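Beta-hydroxyacid dehydrogenase, 3-hydroxyisobutyrate dehydrogenase (Saccharomonospora xinjiangensis XJ-54, PDB 6GRL) is an S-selective imine reductase that probably binds NADP and reduces imines, including those formed during reductive amination. Local coordinates at residues S157-D160 with A161-I165; V214-F217 with A218-A222; V278-L281 with M282-R285. All blocks are in the same frame, centred on the assembly; numbering follows the deposited sequence.

Contact 1 (S157-D160 with A161-I165)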
# COMPACT_ATOMS: atom_id res chain seq x y z
N SER A 157 20.18 -4.30 -5.01
CA SER A 157 21.23 -5.01 -4.29
C SER A 157 20.96 -5.01 -2.79
O SER A 157 21.20 -6.01 -2.10
CB SER A 157 22.59 -4.38 -4.59
OG SER A 157 22.67 -3.06 -4.08
N ALA A 158 20.45 -3.89 -2.26
CA ALA A 158 20.13 -3.83 -0.83
C ALA A 158 18.95 -4.73 -0.49
O ALA A 158 18.92 -5.35 0.58
CB ALA A 158 19.85 -2.39 -0.42
N PHE A 159 17.97 -4.82 -1.39
CA PHE A 159 16.83 -5.70 -1.14
C PHE A 159 17.25 -7.16 -1.17
O PHE A 159 16.87 -7.95 -0.30
CB PHE A 159 15.73 -5.44 -2.17
CG PHE A 159 14.57 -6.39 -2.06
CD1 PHE A 159 13.56 -6.16 -1.14
CD2 PHE A 159 14.50 -7.51 -2.86
CE1 PHE A 159 12.50 -7.04 -1.03
CE2 PHE A 159 13.45 -8.39 -2.76
CZ PHE A 159 12.44 -8.16 -1.84
N ASP A 160 18.04 -7.54 -2.18
CA ASP A 160 18.44 -8.94 -2.32
C ASP A 160 19.27 -9.40 -1.13
O ASP A 160 19.11 -10.53 -0.64
CB ASP A 160 19.23 -9.14 -3.62
CG ASP A 160 18.37 -8.94 -4.85
OD1 ASP A 160 17.14 -9.12 -4.76
OD2 ASP A 160 18.93 -8.59 -5.91
N ALA A 161 20.17 -8.54 -0.63
CA ALA A 161 21.04 -8.92 0.47
C ALA A 161 20.30 -9.05 1.79
O ALA A 161 20.76 -9.78 2.67
CB ALA A 161 22.18 -7.91 0.61
N HIS A 162 19.18 -8.36 1.96
CA HIS A 162 18.46 -8.33 3.23
C HIS A 162 17.05 -8.89 3.13
O HIS A 162 16.28 -8.77 4.10
CB HIS A 162 18.42 -6.90 3.78
CG HIS A 162 19.78 -6.30 3.98
ND1 HIS A 162 20.60 -6.64 5.03
CD2 HIS A 162 20.46 -5.38 3.26
CE1 HIS A 162 21.73 -5.96 4.95
NE2 HIS A 162 21.67 -5.18 3.88
N GLU A 163 16.68 -9.49 2.00
CA GLU A 163 15.34 -10.07 1.87
C GLU A 163 15.01 -11.10 2.94
O GLU A 163 13.87 -11.08 3.43
CB GLU A 163 15.17 -10.67 0.47
CG GLU A 163 13.76 -11.17 0.19
CD GLU A 163 13.61 -11.73 -1.21
OE1 GLU A 163 14.61 -11.79 -1.95
OE2 GLU A 163 12.48 -12.12 -1.58
N PRO A 164 15.91 -12.01 3.35
CA PRO A 164 15.55 -12.93 4.43
C PRO A 164 15.21 -12.24 5.74
O PRO A 164 14.37 -12.75 6.50
CB PRO A 164 16.80 -13.82 4.57
CG PRO A 164 17.44 -13.76 3.24
CD PRO A 164 17.21 -12.37 2.74
N ILE A 165 15.83 -11.10 6.04
CA ILE A 165 15.47 -10.37 7.25
C ILE A 165 14.09 -9.74 7.10
O ILE A 165 13.28 -9.77 8.02
CB ILE A 165 16.54 -9.31 7.57
CG1 ILE A 165 17.89 -9.98 7.85
CG2 ILE A 165 16.12 -8.46 8.76
CD1 ILE A 165 19.02 -9.00 8.06
O HOH W 1 20.21 -12.50 0.92
O HOH W 2 17.48 -12.14 -2.06
O HOH W 3 15.59 -11.18 -4.53

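Contact 2 (V214-F217 with A218-A222)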
# COMPACT_ATOMS: atom_id res chain seq x y z
N VAL A 214 -30.70 -3.57 3.12
CA VAL A 214 -29.33 -3.30 2.68
C VAL A 214 -28.36 -4.36 3.19
O VAL A 214 -27.38 -4.67 2.51
CB VAL A 214 -28.91 -1.89 3.12
CG1 VAL A 214 -29.67 -0.84 2.32
CG2 VAL A 214 -29.13 -1.70 4.61
N GLU A 215 -28.61 -4.92 4.37
CA GLU A 215 -27.67 -5.88 4.94
C GLU A 215 -27.59 -7.15 4.10
O GLU A 215 -26.50 -7.63 3.79
CB GLU A 215 -28.06 -6.21 6.38
CG GLU A 215 -27.19 -7.29 7.01
CD GLU A 215 -27.54 -7.55 8.46
OE1 GLU A 215 -28.36 -6.79 9.03
OE2 GLU A 215 -26.99 -8.51 9.04
N ALA A 216 -28.74 -7.70 3.72
CA ALA A 216 -28.74 -8.89 2.87
C ALA A 216 -28.21 -8.57 1.48
O ALA A 216 -27.50 -9.39 0.88
CB ALA A 216 -30.15 -9.47 2.79
N PHE A 217 -28.54 -7.39 0.95
CA PHE A 217 -28.05 -7.01 -0.37
C PHE A 217 -26.53 -6.84 -0.37
O PHE A 217 -25.86 -7.18 -1.36
CB PHE A 217 -28.73 -5.72 -0.84
CG PHE A 217 -28.19 -5.19 -2.14
CD1 PHE A 217 -28.52 -5.79 -3.34
CD2 PHE A 217 -27.35 -4.09 -2.15
CE1 PHE A 217 -28.02 -5.31 -4.53
CE2 PHE A 217 -26.85 -3.60 -3.34
CZ PHE A 217 -27.18 -4.21 -4.54
N ALA A 218 -25.98 -6.33 0.73
CA ALA A 218 -24.53 -6.17 0.82
C ALA A 218 -23.82 -7.51 0.73
O ALA A 218 -22.75 -7.62 0.12
CB ALA A 218 -24.16 -5.45 2.12
N GLU A 219 -24.40 -8.55 1.34
CA GLU A 219 -23.81 -9.88 1.24
C GLU A 219 -23.89 -10.42 -0.18
O GLU A 219 -22.99 -11.15 -0.61
CB GLU A 219 -24.49 -10.83 2.22
CG GLU A 219 -23.74 -12.14 2.44
CD GLU A 219 -24.27 -12.93 3.61
OE1 GLU A 219 -25.28 -12.51 4.21
OE2 GLU A 219 -23.67 -13.98 3.94
N ARG A 220 -24.95 -10.08 -0.91
CA ARG A 220 -25.03 -10.48 -2.31
C ARG A 220 -24.03 -9.72 -3.17
O ARG A 220 -23.49 -10.28 -4.13
CB ARG A 220 -26.46 -10.29 -2.83
CG ARG A 220 -27.48 -11.20 -2.16
CD ARG A 220 -28.79 -11.26 -2.93
NE ARG A 220 -29.45 -9.97 -2.99
CZ ARG A 220 -30.22 -9.47 -2.03
NH1 ARG A 220 -30.79 -8.28 -2.18
NH2 ARG A 220 -30.42 -10.16 -0.91
N VAL A 221 -23.78 -8.45 -2.84
CA VAL A 221 -22.73 -7.70 -3.52
C VAL A 221 -21.37 -8.34 -3.29
O VAL A 221 -20.53 -8.42 -4.19
CB VAL A 221 -22.74 -6.23 -3.06
CG1 VAL A 221 -21.52 -5.49 -3.59
CG2 VAL A 221 -24.01 -5.54 -3.52
N ALA A 222 -21.14 -8.83 -2.06
CA ALA A 222 -19.87 -9.48 -1.74
C ALA A 222 -19.60 -10.66 -2.66
O ALA A 222 -18.47 -10.86 -3.12
CB ALA A 222 -19.86 -9.91 -0.28
O HOH W 4 -25.36 -10.22 6.59

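Contact 3 (V278-L281 with M282-R285)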
# COMPACT_ATOMS: atom_id res chain seq x y z
N VAL A 278 -18.99 7.22 -16.98
CA VAL A 278 -18.73 6.05 -17.81
C VAL A 278 -19.51 6.13 -19.12
O VAL A 278 -18.99 5.79 -20.19
CB VAL A 278 -19.06 4.77 -17.03
CG1 VAL A 278 -19.02 3.56 -17.94
CG2 VAL A 278 -18.09 4.59 -15.87
N LYS A 279 -20.76 6.59 -19.05
CA LYS A 279 -21.58 6.70 -20.26
C LYS A 279 -20.97 7.68 -21.25
O LYS A 279 -20.95 7.42 -22.46
CB LYS A 279 -23.00 7.12 -19.89
CG LYS A 279 -23.90 7.41 -21.08
CD LYS A 279 -24.15 6.16 -21.91
CE LYS A 279 -25.41 6.30 -22.75
NZ LYS A 279 -25.34 7.44 -23.71
N GLU A 280 -20.46 8.81 -20.75
CA GLU A 280 -19.83 9.79 -21.64
C GLU A 280 -18.59 9.22 -22.30
O GLU A 280 -18.34 9.46 -23.49
CB GLU A 280 -19.50 11.06 -20.87
CG GLU A 280 -20.52 12.18 -21.04
CD GLU A 280 -20.61 12.68 -22.47
OE1 GLU A 280 -19.65 13.33 -22.93
OE2 GLU A 280 -21.64 12.42 -23.13
N LEU A 281 -17.78 8.46 -21.55
CA LEU A 281 -16.61 7.83 -22.13
C LEU A 281 -17.00 6.78 -23.17
O LEU A 281 -16.36 6.68 -24.22
CB LEU A 281 -15.75 7.20 -21.03
CG LEU A 281 -15.04 8.17 -20.09
CD1 LEU A 281 -14.46 7.43 -18.89
CD2 LEU A 281 -13.94 8.93 -20.82
N MET A 282 -18.04 6.00 -22.88
CA MET A 282 -18.49 4.99 -23.84
C MET A 282 -19.00 5.64 -25.12
O MET A 282 -18.68 5.18 -26.22
CB MET A 282 -19.59 4.14 -23.21
CG MET A 282 -19.10 3.15 -22.18
SD MET A 282 -20.48 2.22 -21.49
CE MET A 282 -19.60 1.07 -20.42
N ASP A 283 -19.79 6.71 -24.99
CA ASP A 283 -20.32 7.38 -26.17
C ASP A 283 -19.21 7.96 -27.03
O ASP A 283 -19.29 7.94 -28.26
CB ASP A 283 -21.31 8.47 -25.76
CG ASP A 283 -22.61 7.91 -25.21
OD1 ASP A 283 -22.87 6.70 -25.39
OD2 ASP A 283 -23.37 8.68 -24.59
N GLN A 284 -18.16 8.48 -26.39
CA GLN A 284 -17.04 9.03 -27.15
C GLN A 284 -16.27 7.94 -27.88
O GLN A 284 -15.92 8.10 -29.06
CB GLN A 284 -16.11 9.82 -26.23
CG GLN A 284 -14.96 10.51 -26.95
CD GLN A 284 -15.43 11.52 -27.97
OE1 GLN A 284 -16.35 12.30 -27.71
NE2 GLN A 284 -14.81 11.52 -29.14
N ARG A 285 -16.01 6.82 -27.21
CA ARG A 285 -15.29 5.72 -27.84
C ARG A 285 -16.09 5.12 -28.99
O ARG A 285 -15.52 4.71 -30.00
CB ARG A 285 -14.94 4.65 -26.81
CG ARG A 285 -13.99 3.58 -27.31
CD ARG A 285 -12.57 4.09 -27.43
NE ARG A 285 -11.65 3.03 -27.81
CZ ARG A 285 -10.39 3.22 -28.18
NH1 ARG A 285 -9.89 4.45 -28.24
NH2 ARG A 285 -9.62 2.19 -28.51
O HOH W 5 -23.21 10.46 -22.29

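Contact 1 (S157-D160 with A161-I165)
Helix 156-166 is the helix of a beta-alpha-beta unit, between strands 149-154 and 171-174, and here Phe159 meets Glu163 one turn on. The Glu163 side chain runs past the ring of Phe159. Its CB lies over one face, nearer the ring's border than its middle. Its carboxylate reaches the far end of the ring, with OE1 3.7 Å from Phe159 CE2 and the two planes 35° apart. Glu163 CG stands anti to the backbone N (chi1 -174°), and the chain beyond it is extended, which carries the carboxylate that far. One water sits 2.9 Å from Glu163 OE1 and also lies near Asp160 O. A second lies 2.8 Å from the same Glu163 OE1 and near Asp160 OD1. With an alanine at Glu163, both waters would probably lose OE1 as a partner, and the CE2-CZ end of the Phe159 ring its cover by CG and the carboxylate.

Ala161 N bonds to Ser157 O at 3.1 Å. His162 N bonds to Phe159 O at 3.3 Å and only weakly to Ala158 O. Phe159 also meets the ring of Tyr174, and His162 that of Phe79. Such inward aromatic packing ties the helix to the sheet of this Rossmann-type domain.

Contact 2 (V214-F217 with A218-A222)
Phe217 receives Val221 over its ring face and Arg220 at its ring edge, all on helix 214-225. The main-chain polar atoms pair as in a regular alpha-helix. Ala218 N bonds to Val214 O at 2.8 Å. Val221 N bonds to Phe217 O at 2.9 Å, and Arg220 N to Ala216 O at 3.2 Å. The bond from Glu219 N to Glu215 O is weak. At the start of the helix, Glu213 takes part with its carboxylate: OE1 accepts from Ala216 N, and OE2 accepts weakly from Glu215 N.

The Arg220 guanidinium folds back over the preceding turn. The chain bends at chi3 (-63°), which brings one face of the group over Phe217 CA. NH1 comes to 3.5 Å from Phe217 CB, in the plane of the ring at its edge. The ring and guanidinium planes are 66° apart, so this is not a stack. NH2 lies 3.8 Å from Ala216 CB.

Val221 CG2 sits 3.8 Å from the centroid of the Phe217 ring, a CH-pi contact 25° off the ring normal. The Phe217 side chain also packs on Thr203, Leu204 and Val207 of helix 181-209.

Glu215 OE2 and Glu219 OE1 share one water, held weakly by each. Their carboxylates stay 6.5 Å apart between these two oxygens, so any mutual repulsion is probably modest. The chemistry implies that backbone bonds and apolar cover hold this turn, while the charged groups add little direct pairing within it.

Contact 3 (V278-L281 with M282-R285)
Val278 packs against Met282, and Lys279 pairs with Asp283, along helix 273-287 of the helical C-terminal domain.

The backbone bonds follow the alpha-helical pattern, each from a residue to the fourth one before it. Met282 N reaches Val278 O at 2.9 Å, and Asp283 N reaches Lys279 O also at 2.9 Å. Gln284 N and Arg285 N bond in the same way to Glu280 O and Leu281 O.

The apolar contact lies on the side facing helix 251-267. Val278 and Met282 run alongside each other in the same direction, with Val278 CG1 3.6 Å from Met282 CE. The Met282 chain is extended beyond CG, which takes the methyl out level with the valine branch. Met258 and Gln254 of helix 251-267 touch Met282 from outside the turn.

The charged contacts involve Lys279, Glu280 and Asp283. Lys279 bends at chi2 (65°) and again at chi4 (60°), bringing its amine to the Asp283 oxygens, nearly level with the carboxylate and closer to OD2. The two make a salt bridge across one turn. Glu280 brings a second negative charge close, its OE2 4.4 Å from Asp283 OD2. The nearby lysine probably eases the repulsion. A water donates to both of those oxygens, at 2.6 Å from Glu280 OE2 and 2.9 Å from Asp283 OD2. Lys279 NZ is modelled an unusually short 2.5 Å from Asp283 OD2, so the exact length is doubtful.

From the N terminus the chain first builds the Rossmann-type domain, where contact 1 lies on helix 156-166 between strands 149-154 and 171-174. Helix 181-209 then leads away from that domain to the C-terminal one. There contact 2 opens helix 214-225, and contact 3 follows on helix 273-287. Each contact joins neighbouring turns of one helix, and none closes a loop. They run in series, without nesting or crossing. Contacts 1 and 2 have centres 44 Å apart, on opposite sides of the chain's centre. Contacts 2 and 3 share a domain, yet their nearest atoms are about 16 Å apart. Contact 2 packs on helix 181-209, and contact 3 on helices 251-267 and 299-302.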